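Local coordinates for phosphotriesterase homology protein (Escherichia coli, PDB 1BF6) that hydrolyses phosphorylated glyceryl acetates and also aromatic acetates and propionates, using two zinc ions per subunit, at residues T5-A10 / M281-P286; V47-E52 / G73-A78; A203-D208 / N235-S240. All coordinates share one frame; numbering follows the deposited sequence.

Contact 1. Residues T5-A10 / M281-P286; sequences TGYTLA and MLRENP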
loop_
_atom_site.group_PDB
_atom_site.type_symbol
_atom_site.label_atom_id
_atom_site.label_comp_id
_atom_site.label_asym_id
_atom_site.label_seq_id
_atom_site.Cartn_x
_atom_site.Cartn_y
_atom_site.Cartn_z
ATOM N N THR A 5 -0.828 -18.304 -5.326
ATOM C CA THR A 5 -0.977 -18.719 -6.721
ATOM C C THR A 5 -1.566 -17.606 -7.592
ATOM O O THR A 5 -1.504 -17.675 -8.823
ATOM C CB THR A 5 -1.852 -19.988 -6.864
ATOM O OG1 THR A 5 -3.224 -19.666 -6.620
ATOM C CG2 THR A 5 -1.400 -21.069 -5.883
ATOM N N GLY A 6 -2.124 -16.574 -6.962
ATOM C CA GLY A 6 -2.705 -15.477 -7.725
ATOM C C GLY A 6 -1.975 -14.155 -7.571
ATOM O O GLY A 6 -1.027 -14.053 -6.793
ATOM N N TYR A 7 -2.427 -13.136 -8.301
ATOM C CA TYR A 7 -1.830 -11.807 -8.250
ATOM C C TYR A 7 -2.218 -11.051 -6.976
ATOM O O TYR A 7 -3.262 -11.318 -6.368
ATOM C CB TYR A 7 -2.269 -10.978 -9.455
ATOM C CG TYR A 7 -1.756 -11.469 -10.796
ATOM C CD1 TYR A 7 -0.474 -12.016 -10.924
ATOM C CD2 TYR A 7 -2.522 -11.312 -11.948
ATOM C CE1 TYR A 7 0.029 -12.382 -12.165
ATOM C CE2 TYR A 7 -2.032 -11.675 -13.190
ATOM C CZ TYR A 7 -0.758 -12.206 -13.295
ATOM O OH TYR A 7 -0.269 -12.565 -14.524
ATOM N N THR A 8 -1.391 -10.073 -6.620
ATOM C CA THR A 8 -1.617 -9.255 -5.435
ATOM C C THR A 8 -1.444 -7.770 -5.761
ATOM O O THR A 8 -0.441 -7.373 -6.370
ATOM C CB THR A 8 -0.601 -9.628 -4.295
ATOM O OG1 THR A 8 -0.795 -10.983 -3.886
ATOM C CG2 THR A 8 -0.769 -8.696 -3.090
ATOM N N LEU A 9 -2.447 -6.961 -5.402
ATOM C CA LEU A 9 -2.378 -5.503 -5.579
ATOM C C LEU A 9 -1.801 -5.069 -4.222
ATOM O O LEU A 9 -2.452 -5.207 -3.195
ATOM C CB LEU A 9 -3.773 -4.911 -5.810
ATOM C CG LEU A 9 -4.191 -4.742 -7.283
ATOM C CD1 LEU A 9 -4.033 -6.035 -8.058
ATOM C CD2 LEU A 9 -5.620 -4.224 -7.361
ATOM N N ALA A 10 -0.568 -4.579 -4.252
ATOM C CA ALA A 10 0.188 -4.216 -3.048
ATOM C C ALA A 10 -0.239 -3.003 -2.225
ATOM O O ALA A 10 0.234 -2.836 -1.099
ATOM C CB ALA A 10 1.669 -4.090 -3.408
ATOM N N MET A 281 6.607 -9.325 -10.393
ATOM C CA MET A 281 6.075 -8.192 -9.637
ATOM C C MET A 281 4.699 -8.440 -9.031
ATOM O O MET A 281 4.477 -8.126 -7.859
ATOM C CB MET A 281 6.052 -6.927 -10.503
ATOM C CG MET A 281 7.416 -6.521 -11.068
ATOM S SD MET A 281 7.330 -5.070 -12.150
ATOM C CE MET A 281 6.772 -5.810 -13.690
ATOM N N LEU A 282 3.793 -9.050 -9.798
ATOM C CA LEU A 282 2.430 -9.301 -9.327
ATOM C C LEU A 282 2.154 -10.538 -8.480
ATOM O O LEU A 282 1.194 -10.551 -7.711
ATOM C CB LEU A 282 1.441 -9.277 -10.503
ATOM C CG LEU A 282 1.179 -7.938 -11.198
ATOM C CD1 LEU A 282 0.165 -8.156 -12.338
ATOM C CD2 LEU A 282 0.636 -6.919 -10.188
ATOM N N ARG A 283 2.955 -11.590 -8.641
ATOM C CA ARG A 283 2.726 -12.810 -7.879
ATOM C C ARG A 283 3.888 -13.220 -6.980
ATOM O O ARG A 283 3.696 -13.419 -5.780
ATOM C CB ARG A 283 2.358 -13.978 -8.814
ATOM C CG ARG A 283 2.078 -15.308 -8.097
ATOM C CD ARG A 283 2.224 -16.509 -9.037
ATOM N NE ARG A 283 1.287 -16.411 -10.153
ATOM C CZ ARG A 283 1.593 -16.579 -11.442
ATOM N NH1 ARG A 283 2.833 -16.878 -11.825
ATOM N NH2 ARG A 283 0.651 -16.384 -12.361
ATOM N N GLU A 284 5.085 -13.345 -7.551
ATOM C CA GLU A 284 6.243 -13.787 -6.779
ATOM C C GLU A 284 6.592 -12.870 -5.617
ATOM O O GLU A 284 6.581 -13.295 -4.457
ATOM C CB GLU A 284 7.459 -13.973 -7.679
ATOM C CG GLU A 284 7.271 -15.041 -8.745
ATOM C CD GLU A 284 8.582 -15.457 -9.407
ATOM O OE1 GLU A 284 9.668 -15.186 -8.834
ATOM O OE2 GLU A 284 8.522 -16.070 -10.497
ATOM N N ASN A 285 6.864 -11.612 -5.930
ATOM C CA ASN A 285 7.222 -10.629 -4.910
ATOM C C ASN A 285 6.249 -10.547 -3.729
ATOM O O ASN A 285 6.670 -10.660 -2.584
ATOM C CB ASN A 285 7.458 -9.238 -5.533
ATOM C CG ASN A 285 8.727 -9.175 -6.359
ATOM O OD1 ASN A 285 9.500 -10.132 -6.413
ATOM N ND2 ASN A 285 8.949 -8.045 -7.008
ATOM N N PRO A 286 4.939 -10.372 -3.987
ATOM C CA PRO A 286 3.966 -10.290 -2.888
ATOM C C PRO A 286 3.929 -11.556 -2.028
ATOM O O PRO A 286 3.823 -11.481 -0.798
ATOM C CB PRO A 286 2.641 -10.102 -3.620
ATOM C CG PRO A 286 3.029 -9.360 -4.845
ATOM C CD PRO A 286 4.288 -10.075 -5.279
HETATM O O HOH W 1 0.549 -13.177 -4.762
HETATM O O HOH W 2 2.494 -6.303 -6.788
#

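Contact 2. Residues V47-E52 / G73-A78; sequences VRNVIE and GINVVA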
loop_
_atom_site.group_PDB
_atom_site.type_symbol
_atom_site.label_atom_id
_atom_site.label_comp_id
_atom_site.label_asym_id
_atom_site.label_seq_id
_atom_site.Cartn_x
_atom_site.Cartn_y
_atom_site.Cartn_z
ATOM N N VAL A 47 -6.272 -11.983 -10.043
ATOM C CA VAL A 47 -5.957 -11.394 -8.742
ATOM C C VAL A 47 -6.632 -12.196 -7.649
ATOM O O VAL A 47 -7.818 -12.529 -7.753
ATOM C CB VAL A 47 -6.422 -9.913 -8.647
ATOM C CG1 VAL A 47 -6.170 -9.359 -7.213
ATOM C CG2 VAL A 47 -5.663 -9.065 -9.670
ATOM N N ARG A 48 -5.887 -12.496 -6.588
ATOM C CA ARG A 48 -6.442 -13.247 -5.473
ATOM C C ARG A 48 -6.313 -12.502 -4.130
ATOM O O ARG A 48 -7.102 -12.743 -3.222
ATOM C CB ARG A 48 -5.792 -14.639 -5.386
ATOM C CG ARG A 48 -6.144 -15.558 -6.555
ATOM C CD ARG A 48 -7.624 -15.920 -6.520
ATOM N NE ARG A 48 -8.023 -16.798 -7.624
ATOM C CZ ARG A 48 -8.490 -16.378 -8.801
ATOM N NH1 ARG A 48 -8.629 -15.082 -9.061
ATOM N NH2 ARG A 48 -8.810 -17.264 -9.728
ATOM N N ASN A 49 -5.360 -11.574 -4.048
ATOM C CA ASN A 49 -5.106 -10.803 -2.813
ATOM C C ASN A 49 -5.021 -9.293 -3.021
ATOM O O ASN A 49 -4.464 -8.823 -4.010
ATOM C CB ASN A 49 -3.774 -11.238 -2.181
ATOM C CG ASN A 49 -3.573 -12.739 -2.212
ATOM O OD1 ASN A 49 -4.195 -13.479 -1.453
ATOM N ND2 ASN A 49 -2.725 -13.197 -3.127
ATOM N N VAL A 50 -5.485 -8.543 -2.021
ATOM C CA VAL A 50 -5.426 -7.080 -2.038
ATOM C C VAL A 50 -4.944 -6.669 -0.651
ATOM O O VAL A 50 -5.547 -7.078 0.333
ATOM C CB VAL A 50 -6.821 -6.405 -2.272
ATOM C CG1 VAL A 50 -6.701 -4.883 -2.092
ATOM C CG2 VAL A 50 -7.330 -6.699 -3.697
ATOM N N ILE A 51 -3.859 -5.896 -0.601
ATOM C CA ILE A 51 -3.302 -5.398 0.660
ATOM C C ILE A 51 -3.963 -4.030 0.914
ATOM O O ILE A 51 -3.665 -3.039 0.240
ATOM C CB ILE A 51 -1.760 -5.234 0.591
ATOM C CG1 ILE A 51 -1.115 -6.445 -0.110
ATOM C CG2 ILE A 51 -1.175 -5.090 2.021
ATOM C CD1 ILE A 51 -1.421 -7.805 0.524
ATOM N N GLU A 52 -4.884 -4.011 1.868
ATOM C CA GLU A 52 -5.638 -2.815 2.213
ATOM C C GLU A 52 -4.845 -1.898 3.156
ATOM O O GLU A 52 -4.455 -2.301 4.260
ATOM C CB GLU A 52 -6.986 -3.245 2.781
ATOM C CG GLU A 52 -8.164 -2.404 2.294
ATOM C CD GLU A 52 -8.362 -1.144 3.106
ATOM O OE1 GLU A 52 -7.747 -1.029 4.188
ATOM O OE2 GLU A 52 -9.148 -0.271 2.674
ATOM N N GLY A 73 -14.818 -13.769 -2.503
ATOM C CA GLY A 73 -13.786 -14.784 -2.398
ATOM C C GLY A 73 -12.380 -14.212 -2.490
ATOM O O GLY A 73 -11.393 -14.946 -2.394
ATOM N N ILE A 74 -12.267 -12.903 -2.698
ATOM C CA ILE A 74 -10.946 -12.307 -2.769
ATOM C C ILE A 74 -10.387 -12.264 -1.337
ATOM O O ILE A 74 -11.145 -12.348 -0.369
ATOM C CB ILE A 74 -10.972 -10.897 -3.406
ATOM C CG1 ILE A 74 -9.585 -10.574 -3.979
ATOM C CG2 ILE A 74 -11.471 -9.851 -2.396
ATOM C CD1 ILE A 74 -9.538 -9.378 -4.878
ATOM N N ASN A 75 -9.063 -12.268 -1.217
ATOM C CA ASN A 75 -8.430 -12.213 0.098
ATOM C C ASN A 75 -7.945 -10.797 0.377
ATOM O O ASN A 75 -7.213 -10.207 -0.416
ATOM C CB ASN A 75 -7.258 -13.193 0.202
ATOM C CG ASN A 75 -6.631 -13.191 1.591
ATOM O OD1 ASN A 75 -5.448 -12.877 1.758
ATOM N ND2 ASN A 75 -7.431 -13.535 2.598
ATOM N N VAL A 76 -8.346 -10.254 1.518
ATOM C CA VAL A 76 -7.947 -8.904 1.878
ATOM C C VAL A 76 -7.056 -8.886 3.124
ATOM O O VAL A 76 -7.439 -9.410 4.173
ATOM C CB VAL A 76 -9.177 -8.015 2.150
ATOM C CG1 VAL A 76 -8.731 -6.630 2.586
ATOM C CG2 VAL A 76 -10.057 -7.925 0.897
ATOM N N VAL A 77 -5.869 -8.303 2.990
ATOM C CA VAL A 77 -4.958 -8.181 4.117
ATOM C C VAL A 77 -5.135 -6.778 4.694
ATOM O O VAL A 77 -4.826 -5.789 4.029
ATOM C CB VAL A 77 -3.481 -8.375 3.703
ATOM C CG1 VAL A 77 -2.558 -8.149 4.912
ATOM C CG2 VAL A 77 -3.280 -9.783 3.114
ATOM N N ALA A 78 -5.670 -6.711 5.913
ATOM C CA ALA A 78 -5.894 -5.449 6.620
ATOM C C ALA A 78 -4.610 -4.896 7.263
ATOM O O ALA A 78 -3.634 -5.626 7.444
ATOM C CB ALA A 78 -6.986 -5.642 7.671
HETATM O O HOH W 3 -8.617 -15.017 -3.187
#

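Contact 3. Residues A203-D208 / N235-S240; sequences AYVQFD and NRVMLS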
loop_
_atom_site.group_PDB
_atom_site.type_symbol
_atom_site.label_atom_id
_atom_site.label_comp_id
_atom_site.label_asym_id
_atom_site.label_seq_id
_atom_site.Cartn_x
_atom_site.Cartn_y
_atom_site.Cartn_z
ATOM N N ALA A 203 15.404 -2.679 0.634
ATOM C CA ALA A 203 13.968 -2.487 0.734
ATOM C C ALA A 203 13.242 -2.784 -0.592
ATOM O O ALA A 203 13.892 -2.947 -1.639
ATOM C CB ALA A 203 13.675 -1.047 1.186
ATOM N N TYR A 204 11.922 -2.978 -0.507
ATOM C CA TYR A 204 11.083 -3.173 -1.700
ATOM C C TYR A 204 10.507 -1.789 -2.019
ATOM O O TYR A 204 10.381 -0.933 -1.125
ATOM C CB TYR A 204 9.929 -4.128 -1.443
ATOM C CG TYR A 204 10.309 -5.589 -1.448
ATOM C CD1 TYR A 204 11.009 -6.150 -0.382
ATOM C CD2 TYR A 204 9.921 -6.427 -2.503
ATOM C CE1 TYR A 204 11.312 -7.507 -0.355
ATOM C CE2 TYR A 204 10.215 -7.793 -2.490
ATOM C CZ TYR A 204 10.915 -8.327 -1.407
ATOM O OH TYR A 204 11.213 -9.671 -1.367
ATOM N N VAL A 205 10.227 -1.547 -3.297
ATOM C CA VAL A 205 9.661 -0.276 -3.752
ATOM C C VAL A 205 8.346 -0.534 -4.494
ATOM O O VAL A 205 8.139 -1.611 -5.066
ATOM C CB VAL A 205 10.638 0.512 -4.662
ATOM C CG1 VAL A 205 11.856 0.981 -3.857
ATOM C CG2 VAL A 205 11.074 -0.350 -5.867
ATOM N N GLN A 206 7.449 0.449 -4.452
ATOM C CA GLN A 206 6.160 0.312 -5.107
ATOM C C GLN A 206 5.800 1.388 -6.121
ATOM O O GLN A 206 6.062 2.572 -5.917
ATOM C CB GLN A 206 5.052 0.229 -4.071
ATOM C CG GLN A 206 5.075 -1.051 -3.292
ATOM C CD GLN A 206 4.102 -1.073 -2.150
ATOM O OE1 GLN A 206 3.280 -0.151 -1.966
ATOM N NE2 GLN A 206 4.196 -2.121 -1.347
ATOM N N PHE A 207 5.297 0.925 -7.267
ATOM C CA PHE A 207 4.798 1.788 -8.330
ATOM C C PHE A 207 3.311 1.514 -8.121
ATOM O O PHE A 207 2.723 0.617 -8.745
ATOM C CB PHE A 207 5.266 1.306 -9.719
ATOM C CG PHE A 207 6.707 1.656 -10.046
ATOM C CD1 PHE A 207 7.758 1.265 -9.204
ATOM C CD2 PHE A 207 7.019 2.371 -11.204
ATOM C CE1 PHE A 207 9.091 1.588 -9.513
ATOM C CE2 PHE A 207 8.344 2.696 -11.521
ATOM C CZ PHE A 207 9.385 2.304 -10.671
ATOM N N ASP A 208 2.728 2.237 -7.164
ATOM C CA ASP A 208 1.322 2.049 -6.781
ATOM C C ASP A 208 0.348 3.188 -7.092
ATOM O O ASP A 208 -0.758 3.213 -6.539
ATOM C CB ASP A 208 1.222 1.711 -5.284
ATOM C CG ASP A 208 1.981 2.696 -4.405
ATOM O OD1 ASP A 208 2.141 3.868 -4.801
ATOM O OD2 ASP A 208 2.455 2.280 -3.322
ATOM N N ASN A 235 12.810 -8.154 -8.839
ATOM C CA ASN A 235 12.429 -8.908 -7.643
ATOM C C ASN A 235 12.229 -8.015 -6.400
ATOM O O ASN A 235 11.961 -8.525 -5.312
ATOM C CB ASN A 235 13.431 -10.039 -7.341
ATOM C CG ASN A 235 14.831 -9.526 -7.024
ATOM O OD1 ASN A 235 15.190 -8.375 -7.323
ATOM N ND2 ASN A 235 15.647 -10.399 -6.436
ATOM N N ARG A 236 12.355 -6.698 -6.568
ATOM C CA ARG A 236 12.157 -5.757 -5.456
ATOM C C ARG A 236 11.043 -4.742 -5.730
ATOM O O ARG A 236 10.807 -3.840 -4.923
ATOM C CB ARG A 236 13.461 -5.016 -5.124
ATOM C CG ARG A 236 14.485 -5.863 -4.378
ATOM C CD ARG A 236 13.895 -6.435 -3.100
ATOM N NE ARG A 236 14.867 -7.274 -2.404
ATOM C CZ ARG A 236 14.942 -8.601 -2.508
ATOM N NH1 ARG A 236 14.094 -9.278 -3.276
ATOM N NH2 ARG A 236 15.922 -9.251 -1.892
ATOM N N VAL A 237 10.330 -4.932 -6.845
ATOM C CA VAL A 237 9.254 -4.032 -7.267
ATOM C C VAL A 237 7.861 -4.646 -7.173
ATOM O O VAL A 237 7.643 -5.791 -7.590
ATOM C CB VAL A 237 9.471 -3.559 -8.738
ATOM C CG1 VAL A 237 8.345 -2.626 -9.177
ATOM C CG2 VAL A 237 10.791 -2.861 -8.879
ATOM N N MET A 238 6.934 -3.899 -6.572
ATOM C CA MET A 238 5.545 -4.319 -6.473
ATOM C C MET A 238 4.660 -3.215 -7.079
ATOM O O MET A 238 5.102 -2.063 -7.216
ATOM C CB MET A 238 5.162 -4.707 -5.049
ATOM C CG MET A 238 5.918 -5.963 -4.591
ATOM S SD MET A 238 5.316 -6.715 -3.087
ATOM C CE MET A 238 5.872 -5.515 -1.878
ATOM N N LEU A 239 3.434 -3.580 -7.460
ATOM C CA LEU A 239 2.526 -2.662 -8.157
ATOM C C LEU A 239 1.127 -2.539 -7.581
ATOM O O LEU A 239 0.626 -3.460 -6.938
ATOM C CB LEU A 239 2.373 -3.136 -9.619
ATOM C CG LEU A 239 3.626 -3.495 -10.436
ATOM C CD1 LEU A 239 3.202 -4.120 -11.771
ATOM C CD2 LEU A 239 4.491 -2.287 -10.680
ATOM N N SER A 240 0.486 -1.399 -7.875
ATOM C CA SER A 240 -0.889 -1.129 -7.452
ATOM C C SER A 240 -1.459 0.169 -8.064
ATOM O O SER A 240 -0.762 0.880 -8.790
ATOM C CB SER A 240 -1.009 -1.102 -5.919
ATOM O OG SER A 240 -1.954 -2.071 -5.479
HETATM O O HOH W 4 16.417 -4.418 -2.169
#

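Contact 1. Residues T5-A10 / M281-P286
The methyl CD1 of L282 sits over the centre of one face of the Y7 ring, 4.0 Å from the ring centroid. This is a CH-pi contact. CB of L282 also packs against ring atom CD1 of Y7. CG of Y7 lies beside its backbone N and anti to the carbonyl carbon (chi1 -67°), which lays the ring across L282, and R283 CB meets its edge. Farther out, Y7 OH is hydrogen-bonded to D279. The fold is a TIM barrel of the phosphotriesterase family. Here the stretch 7-9 of the first barrel strand crosses residues 281-286 of the last helix, 275-289, at 87°. T8 N donates to L282 O at 2.8 Å, while Y7 CA makes a C-H...O contact to the same oxygen. With an alanine at Y7, L282 CD1 would probably lose the ring face it rests on, and D279 its hydroxyl partner. R283, a glucose-binding residue, extends CG away from its backbone N (chi1 -179°). Its NE reaches T5 O at 3.3 Å in a weak hydrogen bond. T8 CB presses tightly on P286 CB, 3.3 Å away. T8 OG1 bonds to N49 and to a water that also donates to G6 O.

Contact 2. Residues V47-E52 / G73-A78
I74 meets V50 and V47 in the tightly packed part of this contact. Its CG1 points away from the backbone N (chi1 -157°), and the extended chain carries CD1 across to V50 CG2 at 3.7 Å. V47 CG1 touches the same methyl, and CG1 of I74 lies 3.4 Å from R48 O. M39 and M43 of helix 32-44 also pack on I74. On this same face, V76 CG1 rests against E52 CB at 3.8 Å. The two strands are parallel neighbours in the TIM barrel, joined through helix 62-72 in a beta-alpha-beta unit. Four backbone hydrogen bonds hold them: N75 N to R48 O, V50 N to N75 O, V77 N to V50 O and E52 N to V77 O. The face of N49, N75, I51 and V77 is less deeply buried: N75 and V77 are partly exposed. I51 and V77 lie side by side and point the same way, with I51 CD1 3.8 Å from V77 CG2. The amides of N49 and N75 stand nearly perpendicular, at 87°. Their OD1 atoms are 3.5 Å apart, two acceptors with no bond between them. N49 ND2 donates to D3 O. Solvent also reaches the start of the strands, by exposed G73. A water there donates to R48 O at 2.7 Å and to G73 O. R48 is partly exposed, and its NH1 folds back to V47 O and also bonds to M43 O. At the other end, E52 OE2 is hydrogen-bonded to T54 OG1 and accepts from L14 N and H15 N, beside the zinc ligand H13.

Contact 3. Residues A203-D208 / N235-S240
Strands 204-207 and 237-239 are parallel neighbours in the TIM barrel, linked through helix 218-230 as a beta-alpha-beta unit. Y204 and R236 meet at their start. CD of R236 stands over the centre of the Y204 ring, 3.7 Å from the centroid, in a CH-pi contact. The arginine bends at chi2 (-56°) and brings its guanidinium to 25° from the ring plane, with Y204 CE1 over one of its faces. NH1 of R236 is tied back to N235 O at 3.0 Å. Four backbone hydrogen bonds join the strands: V205 N to R236 O, M238 N to V205 O, F207 N to M238 O and S240 N to F207 O. V205, V237, F207 and L239 share one face. There V237 CG1 touches F207 CD1 at 3.9 Å, and L239 CD2 packs on F207 CB. Helix 218-230 covers F207 and V237 through L225. On the other face, M238 bends at chi3 (-72°), which puts CE 4.2 Å from Y204 CD2. At the strand ends D208 OD1 is hydrogen-bonded to ND1 of the zinc ligand H185, a second-shell bond that probably helps orient the imidazole. CB of D208 meets CB of S240 at 3.6 Å.

From the N terminus, the chain first lays down 5-10, whose partner 281-286 comes only near the C terminus. Contact 1 therefore closes a loop around almost the whole chain. Contacts 2 and 3 are both nested inside it. Contact 2 closes before contact 3 opens, so these two follow in series and do not cross. Each joins neighbouring strands across one intervening helix. Their centres are about 17 Å apart and they do not touch. Strand 7-12 links them: L9 O pairs with I51 N in contact 2, and A10 N with L239 O in contact 3. N285 ND2 also bonds to V237 O, tying the C-terminal helix to the last barrel strand.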